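Polysaccharide biosynthesis protein CapD (Bacillus thuringiensis HD-771, PDB 6BWC) is an NADP-binding member of the short-chain dehydrogenase superfamily that probably modifies UDP-N-acetylglucosamine in the pathway to CMP-pseudaminic acid used in flagellin glycosylation. Local coordinates at residues 11-16 against 84-89; 124-129 against 141-146. The protein carries 2 engineered substitutions. All blocks are in the same frame, centred on the assembly; numbering follows the deposited sequence.

Interaction 1 (11-16 against 84-89); sequences LIIGGT and HVAAMK. With NAP (NADP nicotinamide-adenine-dinucleotide phosphate), chain N.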
ATOM      1  N   LEU C  11       5.792  -2.746  26.697  1.00 16.80           N
ATOM      2  CA  LEU C  11       4.595  -2.703  25.848  1.00 16.26           C
ATOM      3  C   LEU C  11       3.823  -4.012  26.014  1.00 16.63           C
ATOM      4  O   LEU C  11       4.402  -5.092  25.812  1.00 17.09           O
ATOM      5  CB  LEU C  11       4.984  -2.526  24.384  1.00 15.66           C
ATOM      6  CG  LEU C  11       3.876  -2.324  23.349  1.00 15.57           C
ATOM      7  CD1 LEU C  11       3.140  -0.998  23.487  1.00 15.75           C
ATOM      8  CD2 LEU C  11       4.479  -2.401  21.959  1.00 15.78           C
ATOM      9  N   ILE C  12       2.542  -3.922  26.406  1.00 16.29           N
ATOM     10  CA  ILE C  12       1.624  -5.067  26.373  1.00 15.87           C
ATOM     11  C   ILE C  12       0.647  -4.864  25.252  1.00 15.87           C
ATOM     12  O   ILE C  12      -0.437  -4.296  25.455  1.00 16.17           O
ATOM     13  CB  ILE C  12       0.809  -5.265  27.662  1.00 15.67           C
ATOM     14  CG1 ILE C  12       1.704  -5.235  28.896  1.00 15.77           C
ATOM     15  CG2 ILE C  12       0.094  -6.606  27.600  1.00 15.53           C
ATOM     16  CD1 ILE C  12       0.915  -5.254  30.187  1.00 15.91           C
ATOM     17  N   ILE C  13       1.047  -5.338  24.073  1.00 16.09           N
ATOM     18  CA  ILE C  13       0.205  -5.349  22.862  1.00 15.86           C
ATOM     19  C   ILE C  13      -0.993  -6.264  23.127  1.00 16.46           C
ATOM     20  O   ILE C  13      -0.851  -7.492  23.120  1.00 16.54           O
ATOM     21  CB  ILE C  13       1.012  -5.812  21.605  1.00 15.56           C
ATOM     22  CG1 ILE C  13       2.114  -4.792  21.255  1.00 14.67           C
ATOM     23  CG2 ILE C  13       0.107  -6.054  20.386  1.00 15.49           C
ATOM     24  CD1 ILE C  13       3.054  -5.234  20.162  1.00 14.34           C
ATOM     25  N   GLY C  14      -2.154  -5.646  23.376  1.00 17.30           N
ATOM     26  CA  GLY C  14      -3.384  -6.341  23.789  1.00 17.70           C
ATOM     27  C   GLY C  14      -3.579  -6.358  25.300  1.00 18.17           C
ATOM     28  O   GLY C  14      -4.064  -7.350  25.851  1.00 18.48           O
ATOM     29  N   GLY C  15      -3.227  -5.253  25.962  1.00 18.34           N
ATOM     30  CA  GLY C  15      -3.367  -5.113  27.412  1.00 18.24           C
ATOM     31  C   GLY C  15      -4.761  -4.809  27.941  1.00 18.66           C
ATOM     32  O   GLY C  15      -4.952  -4.754  29.151  1.00 19.22           O
ATOM     33  N   THR C  16      -5.737  -4.575  27.067  1.00 19.17           N
ATOM     34  CA  THR C  16      -7.121  -4.367  27.520  1.00 19.68           C
ATOM     35  C   THR C  16      -7.847  -5.670  27.824  1.00 19.34           C
ATOM     36  O   THR C  16      -8.834  -5.666  28.552  1.00 20.60           O
ATOM     37  CB  THR C  16      -7.974  -3.544  26.518  1.00 19.96           C
ATOM     38  OG1 THR C  16      -7.873  -4.082  25.191  1.00 20.20           O
ATOM     39  CG2 THR C  16      -7.545  -2.076  26.515  1.00 20.02           C
ATOM     40  N   HIS C  84       3.264  -9.650  23.154  1.00 12.16           N
ATOM     41  CA  HIS C  84       2.311  -9.740  22.025  1.00 12.31           C
ATOM     42  C   HIS C  84       1.125 -10.690  22.359  1.00 12.64           C
ATOM     43  O   HIS C  84       1.123 -11.885  22.077  1.00 12.27           O
ATOM     44  CB  HIS C  84       3.070 -10.080  20.722  1.00 12.44           C
ATOM     45  CG  HIS C  84       2.203 -10.400  19.530  1.00 12.40           C
ATOM     46  ND1 HIS C  84       0.937  -9.882  19.342  1.00 12.38           N
ATOM     47  CD2 HIS C  84       2.454 -11.171  18.442  1.00 12.16           C
ATOM     48  CE1 HIS C  84       0.435 -10.345  18.211  1.00 12.35           C
ATOM     49  NE2 HIS C  84       1.339 -11.122  17.643  1.00 12.30           N
ATOM     50  N   VAL C  85       0.099 -10.085  22.951  1.00 13.41           N
ATOM     51  CA  VAL C  85      -1.070 -10.766  23.501  1.00 13.91           C
ATOM     52  C   VAL C  85      -2.388 -10.497  22.693  1.00 14.28           C
ATOM     53  O   VAL C  85      -3.419 -11.175  22.902  1.00 14.05           O
ATOM     54  CB  VAL C  85      -1.219 -10.344  24.978  1.00 14.40           C
ATOM     55  CG1 VAL C  85      -2.124 -11.305  25.742  1.00 14.92           C
ATOM     56  CG2 VAL C  85       0.150 -10.301  25.641  1.00 14.45           C
ATOM     57  N   ALA C  86      -2.359  -9.530  21.760  1.00 14.32           N
ATOM     58  CA  ALA C  86      -3.466  -9.327  20.804  1.00 13.96           C
ATOM     59  C   ALA C  86      -3.601 -10.447  19.742  1.00 13.73           C
ATOM     60  O   ALA C  86      -2.587 -11.023  19.279  1.00 13.42           O
ATOM     61  CB  ALA C  86      -3.353  -7.961  20.134  1.00 13.85           C
ATOM     62  N   ALA C  87      -4.871 -10.720  19.386  1.00 13.69           N
ATOM     63  CA  ALA C  87      -5.301 -11.769  18.433  1.00 13.67           C
ATOM     64  C   ALA C  87      -6.819 -11.929  18.413  1.00 14.12           C
ATOM     65  O   ALA C  87      -7.536 -11.567  19.349  1.00 13.52           O
ATOM     66  CB  ALA C  87      -4.679 -13.125  18.751  1.00 13.42           C
ATOM     67  N   MET C  88      -7.302 -12.497  17.322  1.00 14.94           N
ATOM     68  CA  MET C  88      -8.635 -13.074  17.309  1.00 15.51           C
ATOM     69  C   MET C  88      -8.431 -14.497  17.779  1.00 15.60           C
ATOM     70  O   MET C  88      -7.680 -15.242  17.140  1.00 16.26           O
ATOM     71  CB  MET C  88      -9.246 -13.057  15.907  1.00 15.52           C
ATOM     72  CG  MET C  88      -9.716 -11.682  15.467  1.00 15.30           C
ATOM     73  SD  MET C  88     -10.073 -11.684  13.723  1.00 14.75           S
ATOM     74  CE  MET C  88     -11.580 -12.640  13.731  1.00 14.75           C
ATOM     75  N   LYS C  89      -9.091 -14.841  18.886  1.00 15.11           N
ATOM     76  CA  LYS C  89      -8.896 -16.085  19.620  1.00 14.66           C
ATOM     77  C   LYS C  89     -10.110 -16.999  19.604  1.00 15.00           C
ATOM     78  O   LYS C  89     -10.132 -17.985  20.347  1.00 15.35           O
ATOM     79  CB  LYS C  89      -8.594 -15.753  21.086  1.00 14.78           C
ATOM     80  CG  LYS C  89      -9.744 -15.102  21.895  1.00 14.32           C
ATOM     81  CD  LYS C  89      -9.475 -15.205  23.390  1.00 14.02           C
ATOM     82  CE  LYS C  89     -10.629 -14.660  24.200  1.00 13.93           C
ATOM     83  NZ  LYS C  89     -10.540 -15.066  25.635  1.00 13.87           N
TER
HETATM   84  PA  NAP N 400      -8.859 -11.045  24.790  1.00 11.89           P
HETATM   85  O1A NAP N 400      -9.480 -10.824  26.140  1.00 11.76           O
HETATM   86  O2A NAP N 400      -9.787 -11.039  23.624  1.00 11.61           O
HETATM   87  O5B NAP N 400      -7.689  -9.993  24.546  1.00 12.48           O
HETATM   88  C5B NAP N 400      -7.394  -9.554  23.217  1.00 13.55           C
HETATM   89  C4B NAP N 400      -6.603  -8.252  23.278  1.00 14.05           C
HETATM   90  O4B NAP N 400      -6.099  -7.851  22.006  1.00 14.10           O
HETATM   91  C3B NAP N 400      -7.499  -7.124  23.714  1.00 14.55           C
HETATM   92  O3B NAP N 400      -6.643  -6.243  24.435  1.00 14.51           O
HETATM   93  C2B NAP N 400      -7.982  -6.546  22.409  1.00 15.21           C
HETATM   94  O2B NAP N 400      -8.473  -5.244  22.650  1.00 16.97           O
HETATM   95  C1B NAP N 400      -6.716  -6.637  21.557  1.00 14.74           C
HETATM   96  N9A NAP N 400      -6.806  -6.702  20.058  1.00 14.66           N
HETATM   97  C8A NAP N 400      -7.585  -7.479  19.249  1.00 14.92           C
HETATM   98  N7A NAP N 400      -7.333  -7.254  17.915  1.00 14.59           N
HETATM   99  C5A NAP N 400      -6.367  -6.320  17.862  1.00 14.59           C
HETATM  100  C6A NAP N 400      -5.609  -5.589  16.815  1.00 14.46           C
HETATM  101  N6A NAP N 400      -5.818  -5.804  15.509  1.00 14.61           N
HETATM  102  N1A NAP N 400      -4.683  -4.694  17.196  1.00 14.28           N
HETATM  103  C2A NAP N 400      -4.426  -4.429  18.489  1.00 14.38           C
HETATM  104  N3A NAP N 400      -5.072  -5.039  19.495  1.00 14.44           N
HETATM  105  C4A NAP N 400      -6.028  -5.972  19.261  1.00 14.58           C
HETATM  106  O3  NAP N 400      -7.982 -12.398  24.733  1.00 11.95           O
HETATM  107  PN  NAP N 400      -7.212 -13.142  25.950  1.00 11.96           P
HETATM  108  O1N NAP N 400      -6.570 -12.149  26.908  1.00 12.34           O
HETATM  109  O2N NAP N 400      -8.090 -14.241  26.465  1.00 11.96           O
HETATM  110  O5D NAP N 400      -6.082 -13.935  25.160  1.00 12.19           O
HETATM  111  C5D NAP N 400      -4.864 -13.290  24.887  1.00 12.66           C
HETATM  112  C4D NAP N 400      -3.987 -14.180  24.012  1.00 13.08           C
HETATM  113  O4D NAP N 400      -3.978 -15.492  24.590  1.00 13.12           O
HETATM  114  C3D NAP N 400      -4.378 -14.352  22.533  1.00 13.12           C
HETATM  115  O3D NAP N 400      -3.207 -14.175  21.732  1.00 13.01           O
HETATM  116  C2D NAP N 400      -4.885 -15.770  22.414  1.00 13.32           C
HETATM  117  O2D NAP N 400      -4.572 -16.365  21.151  1.00 13.21           O
HETATM  118  C1D NAP N 400      -4.147 -16.469  23.556  1.00 13.49           C
HETATM  119  N1N NAP N 400      -4.828 -17.649  24.104  1.00 13.68           N
HETATM  120  C2N NAP N 400      -5.912 -17.458  24.873  1.00 14.03           C
HETATM  121  C3N NAP N 400      -6.630 -18.492  25.445  1.00 13.84           C
HETATM  122  C7N NAP N 400      -7.851 -18.276  26.270  1.00 14.26           C
HETATM  123  O7N NAP N 400      -8.521 -19.263  26.582  1.00 14.63           O
HETATM  124  N7N NAP N 400      -8.239 -17.055  26.646  1.00 14.44           N
HETATM  125  C4N NAP N 400      -6.162 -19.886  25.239  1.00 14.01           C
HETATM  126  C5N NAP N 400      -4.978 -19.981  24.378  1.00 13.95           C
HETATM  127  C6N NAP N 400      -4.341 -18.865  23.862  1.00 13.68           C
HETATM  128  P2B NAP N 400      -9.422  -4.489  21.588  1.00 20.64           P
HETATM  129  O1X NAP N 400      -9.885  -3.335  22.456  1.00 20.66           O
HETATM  130  O2X NAP N 400      -8.508  -4.003  20.483  1.00 19.86           O
HETATM  131  O3X NAP N 400     -10.501  -5.504  21.139  1.00 20.55           O

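Interaction 2 (124-129 against 141-146); sequences VVFTSS and ATKLTA. With NAP (NADP nicotinamide-adenine-dinucleotide phosphate), chain N.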
ATOM      1  N   VAL C 124      10.743 -10.354  23.126  1.00 22.40           N
ATOM      2  CA  VAL C 124       9.338 -10.454  22.769  1.00 21.02           C
ATOM      3  C   VAL C 124       8.838 -11.826  23.169  1.00 20.39           C
ATOM      4  O   VAL C 124       9.511 -12.830  22.911  1.00 20.33           O
ATOM      5  CB  VAL C 124       9.145 -10.363  21.259  1.00 20.88           C
ATOM      6  CG1 VAL C 124       7.658 -10.391  20.899  1.00 20.77           C
ATOM      7  CG2 VAL C 124       9.843  -9.122  20.732  1.00 21.16           C
ATOM      8  N   VAL C 125       7.656 -11.863  23.781  1.00 19.78           N
ATOM      9  CA  VAL C 125       6.958 -13.108  24.093  1.00 18.93           C
ATOM     10  C   VAL C 125       5.667 -13.142  23.306  1.00 17.91           C
ATOM     11  O   VAL C 125       4.800 -12.305  23.517  1.00 17.57           O
ATOM     12  CB  VAL C 125       6.660 -13.225  25.592  1.00 18.89           C
ATOM     13  CG1 VAL C 125       5.732 -14.403  25.875  1.00 18.54           C
ATOM     14  CG2 VAL C 125       7.973 -13.372  26.357  1.00 19.32           C
ATOM     15  N   PHE C 126       5.570 -14.090  22.381  1.00 17.30           N
ATOM     16  CA  PHE C 126       4.331 -14.354  21.675  1.00 17.19           C
ATOM     17  C   PHE C 126       3.490 -15.331  22.502  1.00 18.04           C
ATOM     18  O   PHE C 126       4.007 -16.264  23.156  1.00 17.87           O
ATOM     19  CB  PHE C 126       4.596 -14.924  20.275  1.00 16.75           C
ATOM     20  CG  PHE C 126       3.340 -15.285  19.519  1.00 16.32           C
ATOM     21  CD1 PHE C 126       2.369 -14.324  19.270  1.00 16.25           C
ATOM     22  CD2 PHE C 126       3.134 -16.574  19.042  1.00 16.23           C
ATOM     23  CE1 PHE C 126       1.207 -14.634  18.583  1.00 16.04           C
ATOM     24  CE2 PHE C 126       1.975 -16.900  18.355  1.00 16.00           C
ATOM     25  CZ  PHE C 126       1.006 -15.928  18.135  1.00 16.10           C
ATOM     26  N   THR C 127       2.189 -15.121  22.438  1.00 18.22           N
ATOM     27  CA  THR C 127       1.241 -15.865  23.214  1.00 18.50           C
ATOM     28  C   THR C 127       0.441 -16.713  22.227  1.00 19.13           C
ATOM     29  O   THR C 127      -0.500 -16.224  21.579  1.00 18.86           O
ATOM     30  CB  THR C 127       0.420 -14.855  24.023  1.00 18.71           C
ATOM     31  OG1 THR C 127       1.081 -14.643  25.272  1.00 19.16           O
ATOM     32  CG2 THR C 127      -0.927 -15.316  24.293  1.00 18.76           C
ATOM     33  N   SER C 128       0.854 -17.981  22.092  1.00 19.64           N
ATOM     34  CA  SER C 128       0.186 -18.962  21.200  1.00 19.24           C
ATOM     35  C   SER C 128      -0.828 -19.736  22.000  1.00 20.22           C
ATOM     36  O   SER C 128      -0.930 -19.547  23.214  1.00 20.00           O
ATOM     37  CB  SER C 128       1.187 -19.954  20.584  1.00 18.42           C
ATOM     38  OG  SER C 128       0.557 -20.794  19.634  1.00 16.87           O
ATOM     39  N   SER C 129      -1.571 -20.597  21.299  1.00 21.51           N
ATOM     40  CA  SER C 129      -2.475 -21.586  21.901  1.00 21.85           C
ATOM     41  C   SER C 129      -1.995 -23.016  21.655  1.00 22.13           C
ATOM     42  O   SER C 129      -1.215 -23.272  20.740  1.00 22.54           O
ATOM     43  CB  SER C 129      -3.862 -21.441  21.297  1.00 22.60           C
ATOM     44  OG  SER C 129      -4.669 -22.557  21.631  1.00 23.78           O
ATOM     45  N   ALA C 141      -4.561 -22.830  12.630  1.00 12.38           N
ATOM     46  CA  ALA C 141      -3.729 -22.605  11.450  1.00 12.22           C
ATOM     47  C   ALA C 141      -2.885 -21.342  11.561  1.00 11.90           C
ATOM     48  O   ALA C 141      -1.694 -21.386  11.318  1.00 11.63           O
ATOM     49  CB  ALA C 141      -4.564 -22.589  10.187  1.00 12.29           C
ATOM     50  N   THR C 142      -3.497 -20.232  11.955  1.00 12.20           N
ATOM     51  CA  THR C 142      -2.758 -18.963  12.146  1.00 12.14           C
ATOM     52  C   THR C 142      -1.800 -19.029  13.345  1.00 12.05           C
ATOM     53  O   THR C 142      -0.746 -18.391  13.332  1.00 12.14           O
ATOM     54  CB  THR C 142      -3.673 -17.724  12.331  1.00 11.97           C
ATOM     55  OG1 THR C 142      -4.505 -17.875  13.487  1.00 11.91           O
ATOM     56  CG2 THR C 142      -4.556 -17.529  11.157  1.00 12.12           C
ATOM     57  N   LYS C 143      -2.146 -19.759  14.389  1.00 11.97           N
ATOM     58  CA  LYS C 143      -1.225 -19.809  15.525  1.00 12.51           C
ATOM     59  C   LYS C 143       0.028 -20.653  15.218  1.00 12.55           C
ATOM     60  O   LYS C 143       1.158 -20.262  15.563  1.00 12.69           O
ATOM     61  CB  LYS C 143      -1.932 -20.253  16.806  1.00 12.73           C
ATOM     62  CG  LYS C 143      -2.850 -19.164  17.373  1.00 12.93           C
ATOM     63  CD  LYS C 143      -2.089 -17.923  17.832  1.00 13.09           C
ATOM     64  CE  LYS C 143      -2.828 -17.244  18.986  1.00 13.49           C
ATOM     65  NZ  LYS C 143      -2.460 -15.822  19.261  1.00 13.49           N
ATOM     66  N   LEU C 144      -0.154 -21.770  14.530  1.00 12.13           N
ATOM     67  CA  LEU C 144       0.988 -22.487  13.998  1.00 11.95           C
ATOM     68  C   LEU C 144       1.873 -21.565  13.167  1.00 11.68           C
ATOM     69  O   LEU C 144       3.100 -21.517  13.374  1.00 12.00           O
ATOM     70  CB  LEU C 144       0.532 -23.675  13.154  1.00 12.06           C
ATOM     71  CG  LEU C 144       1.588 -24.667  12.674  1.00 12.13           C
ATOM     72  CD1 LEU C 144       2.490 -25.131  13.807  1.00 12.33           C
ATOM     73  CD2 LEU C 144       0.882 -25.865  12.079  1.00 12.22           C
ATOM     74  N   THR C 145       1.254 -20.817  12.259  1.00 11.23           N
ATOM     75  CA  THR C 145       1.996 -19.891  11.399  1.00 11.09           C
ATOM     76  C   THR C 145       2.692 -18.790  12.203  1.00 11.17           C
ATOM     77  O   THR C 145       3.881 -18.552  12.017  1.00 11.18           O
ATOM     78  CB  THR C 145       1.093 -19.303  10.312  1.00 11.02           C
ATOM     79  OG1 THR C 145       0.811 -20.325   9.361  1.00 10.94           O
ATOM     80  CG2 THR C 145       1.746 -18.149   9.587  1.00 11.14           C
ATOM     81  N   ALA C 146       1.966 -18.141  13.105  1.00 11.52           N
ATOM     82  CA  ALA C 146       2.573 -17.174  14.038  1.00 11.85           C
ATOM     83  C   ALA C 146       3.758 -17.775  14.797  1.00 12.40           C
ATOM     84  O   ALA C 146       4.873 -17.304  14.633  1.00 12.39           O
ATOM     85  CB  ALA C 146       1.541 -16.636  15.004  1.00 11.79           C
TER
HETATM   86  PA  NAP N 400      -8.859 -11.045  24.790  1.00 11.89           P
HETATM   87  O1A NAP N 400      -9.480 -10.824  26.140  1.00 11.76           O
HETATM   88  O2A NAP N 400      -9.787 -11.039  23.624  1.00 11.61           O
HETATM   89  O5B NAP N 400      -7.689  -9.993  24.546  1.00 12.48           O
HETATM   90  C5B NAP N 400      -7.394  -9.554  23.217  1.00 13.55           C
HETATM   91  C4B NAP N 400      -6.603  -8.252  23.278  1.00 14.05           C
HETATM   92  O4B NAP N 400      -6.099  -7.851  22.006  1.00 14.10           O
HETATM   93  C3B NAP N 400      -7.499  -7.124  23.714  1.00 14.55           C
HETATM   94  O3B NAP N 400      -6.643  -6.243  24.435  1.00 14.51           O
HETATM   95  C2B NAP N 400      -7.982  -6.546  22.409  1.00 15.21           C
HETATM   96  O2B NAP N 400      -8.473  -5.244  22.650  1.00 16.97           O
HETATM   97  C1B NAP N 400      -6.716  -6.637  21.557  1.00 14.74           C
HETATM   98  N9A NAP N 400      -6.806  -6.702  20.058  1.00 14.66           N
HETATM   99  C8A NAP N 400      -7.585  -7.479  19.249  1.00 14.92           C
HETATM  100  N7A NAP N 400      -7.333  -7.254  17.915  1.00 14.59           N
HETATM  101  C5A NAP N 400      -6.367  -6.320  17.862  1.00 14.59           C
HETATM  102  C6A NAP N 400      -5.609  -5.589  16.815  1.00 14.46           C
HETATM  103  N6A NAP N 400      -5.818  -5.804  15.509  1.00 14.61           N
HETATM  104  N1A NAP N 400      -4.683  -4.694  17.196  1.00 14.28           N
HETATM  105  C2A NAP N 400      -4.426  -4.429  18.489  1.00 14.38           C
HETATM  106  N3A NAP N 400      -5.072  -5.039  19.495  1.00 14.44           N
HETATM  107  C4A NAP N 400      -6.028  -5.972  19.261  1.00 14.58           C
HETATM  108  O3  NAP N 400      -7.982 -12.398  24.733  1.00 11.95           O
HETATM  109  PN  NAP N 400      -7.212 -13.142  25.950  1.00 11.96           P
HETATM  110  O1N NAP N 400      -6.570 -12.149  26.908  1.00 12.34           O
HETATM  111  O2N NAP N 400      -8.090 -14.241  26.465  1.00 11.96           O
HETATM  112  O5D NAP N 400      -6.082 -13.935  25.160  1.00 12.19           O
HETATM  113  C5D NAP N 400      -4.864 -13.290  24.887  1.00 12.66           C
HETATM  114  C4D NAP N 400      -3.987 -14.180  24.012  1.00 13.08           C
HETATM  115  O4D NAP N 400      -3.978 -15.492  24.590  1.00 13.12           O
HETATM  116  C3D NAP N 400      -4.378 -14.352  22.533  1.00 13.12           C
HETATM  117  O3D NAP N 400      -3.207 -14.175  21.732  1.00 13.01           O
HETATM  118  C2D NAP N 400      -4.885 -15.770  22.414  1.00 13.32           C
HETATM  119  O2D NAP N 400      -4.572 -16.365  21.151  1.00 13.21           O
HETATM  120  C1D NAP N 400      -4.147 -16.469  23.556  1.00 13.49           C
HETATM  121  N1N NAP N 400      -4.828 -17.649  24.104  1.00 13.68           N
HETATM  122  C2N NAP N 400      -5.912 -17.458  24.873  1.00 14.03           C
HETATM  123  C3N NAP N 400      -6.630 -18.492  25.445  1.00 13.84           C
HETATM  124  C7N NAP N 400      -7.851 -18.276  26.270  1.00 14.26           C
HETATM  125  O7N NAP N 400      -8.521 -19.263  26.582  1.00 14.63           O
HETATM  126  N7N NAP N 400      -8.239 -17.055  26.646  1.00 14.44           N
HETATM  127  C4N NAP N 400      -6.162 -19.886  25.239  1.00 14.01           C
HETATM  128  C5N NAP N 400      -4.978 -19.981  24.378  1.00 13.95           C
HETATM  129  C6N NAP N 400      -4.341 -18.865  23.862  1.00 13.68           C
HETATM  130  P2B NAP N 400      -9.422  -4.489  21.588  1.00 20.64           P
HETATM  131  O1X NAP N 400      -9.885  -3.335  22.456  1.00 20.66           O
HETATM  132  O2X NAP N 400      -8.508  -4.003  20.483  1.00 19.86           O
HETATM  133  O3X NAP N 400     -10.501  -5.504  21.139  1.00 20.55           O

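Interaction 1 (11-16 against 84-89)
Ile13 and His84 form a parallel beta bridge at the C-terminal ends of strands 9-13 and 81-84, which are neighbours in the central sheet of a Rossmann fold. Both chains then turn to meet the NADP. The polar link rests on one backbone oxygen. Ile13 O takes the amide of Val85 N at 2.8 Å, with a C=O...N angle of 166°. The next amide, Ala86 N, lies 2.9 Å from Ile13 O and makes a weak, more bent bond. Ile13 also lies within a type II turn, from Ile12 to Gly15. This turn is consistent with the glycine-rich cofactor turn of this family.

The apolar contacts are methyl to methyl. Ile12 CG2 runs beside Val85 CG2 at 4.2 Å, and the two side chains point the same way. Ile13 keeps CG1 beside its backbone N (chi1 -66°). That leaves CG2 to meet Ala86 CB at 4.0 Å and to lie obliquely near the His84 ring. His84 NE2 itself bonds to Thr109 OG1 on helix 98-118.

The remaining contacts go to NADP. Ala86 CB packs against both the ribose oxygen O4B and adenine C4A. Thr16 OG1 and the ribose hydroxyl O3B share a hydrogen bond of 2.6 Å. At the far end of 84-89, the extended chain of Lys89 brings NZ to 2.7 Å from the phosphate oxygen O2N.

Interaction 2 (124-129 against 141-146)
Phe126 meets Lys143 and Ala146 where strand 123-129 faces helix 138-156. These two elements open a beta-alpha-beta unit of the Rossmann fold, completed by strand 163-169. The short strand and helix segments run 141° apart in direction, and their axes approach to 8.1 Å.

Phe126 holds CG anti to its own N (chi1 177°), which sends the ring towards the helix. The far ring carbon CZ lies 3.3 Å from Ala146 CB, which approaches obliquely. Lys143 crosses the same end of the ring obliquely, with CD 3.7 Å from Phe126 CZ. Within the strand, Ser128 N sits above one ring face, offset towards the rim. The ring also meets that of His84 on the adjacent strand.

Thr127 contributes its carbonyl. Lys143 NZ bonds to Thr127 O at 3.1 Å, in the carbonyl plane and with a C=O...N angle of 159°. Thr127 CG2 instead faces the nicotinamide ribose of NADP.

Ser128 OG lies 3.8 Å from Lys143 CB, but its polar partner is Glu147 OE2, one residue beyond the helix segment. Ser129 CB packs against the C5N-C6N side of the nicotinamide ring, 3.6 Å from C5N. Ser129 OG bonds to O4' of the bound UDP-N-acetylglucosamine.

Lys143 and Tyr139, which also bonds to NADP, have the YxxxK spacing of short-chain dehydrogenases. The helix side away from the strand meets the third subunit, where Asn138 of that subunit bonds to Thr145. The lysine chain bends at chi2 and reaches the nicotinamide ribose: Lys143 NZ bonds to O3D at 3.1 Å and, weakly, to O2D at 2.9 Å.

Overall arrangement
Both contacts are buried, and their centres lie about 12 Å apart. Strand 81-84 stands between strands 9-13 and 123-129 in the sheet, so it connects the two. Interaction 1 joins strand end to loop, mainly through backbone amides and small apolar groups. Interaction 2 joins strand to helix, and side chains carry it, with one lysine and one aromatic ring dominant. They touch directly: His84 N probably bonds to Val125 O at 3.1 Å, and Ala87 CB packs against Lys143 NZ. Both serve one NADP. Interaction 1 lines it from the adenosine to the nicotinamide ribose; interaction 2 meets the nicotinamide ring and its ribose, beside the sugar nucleotide.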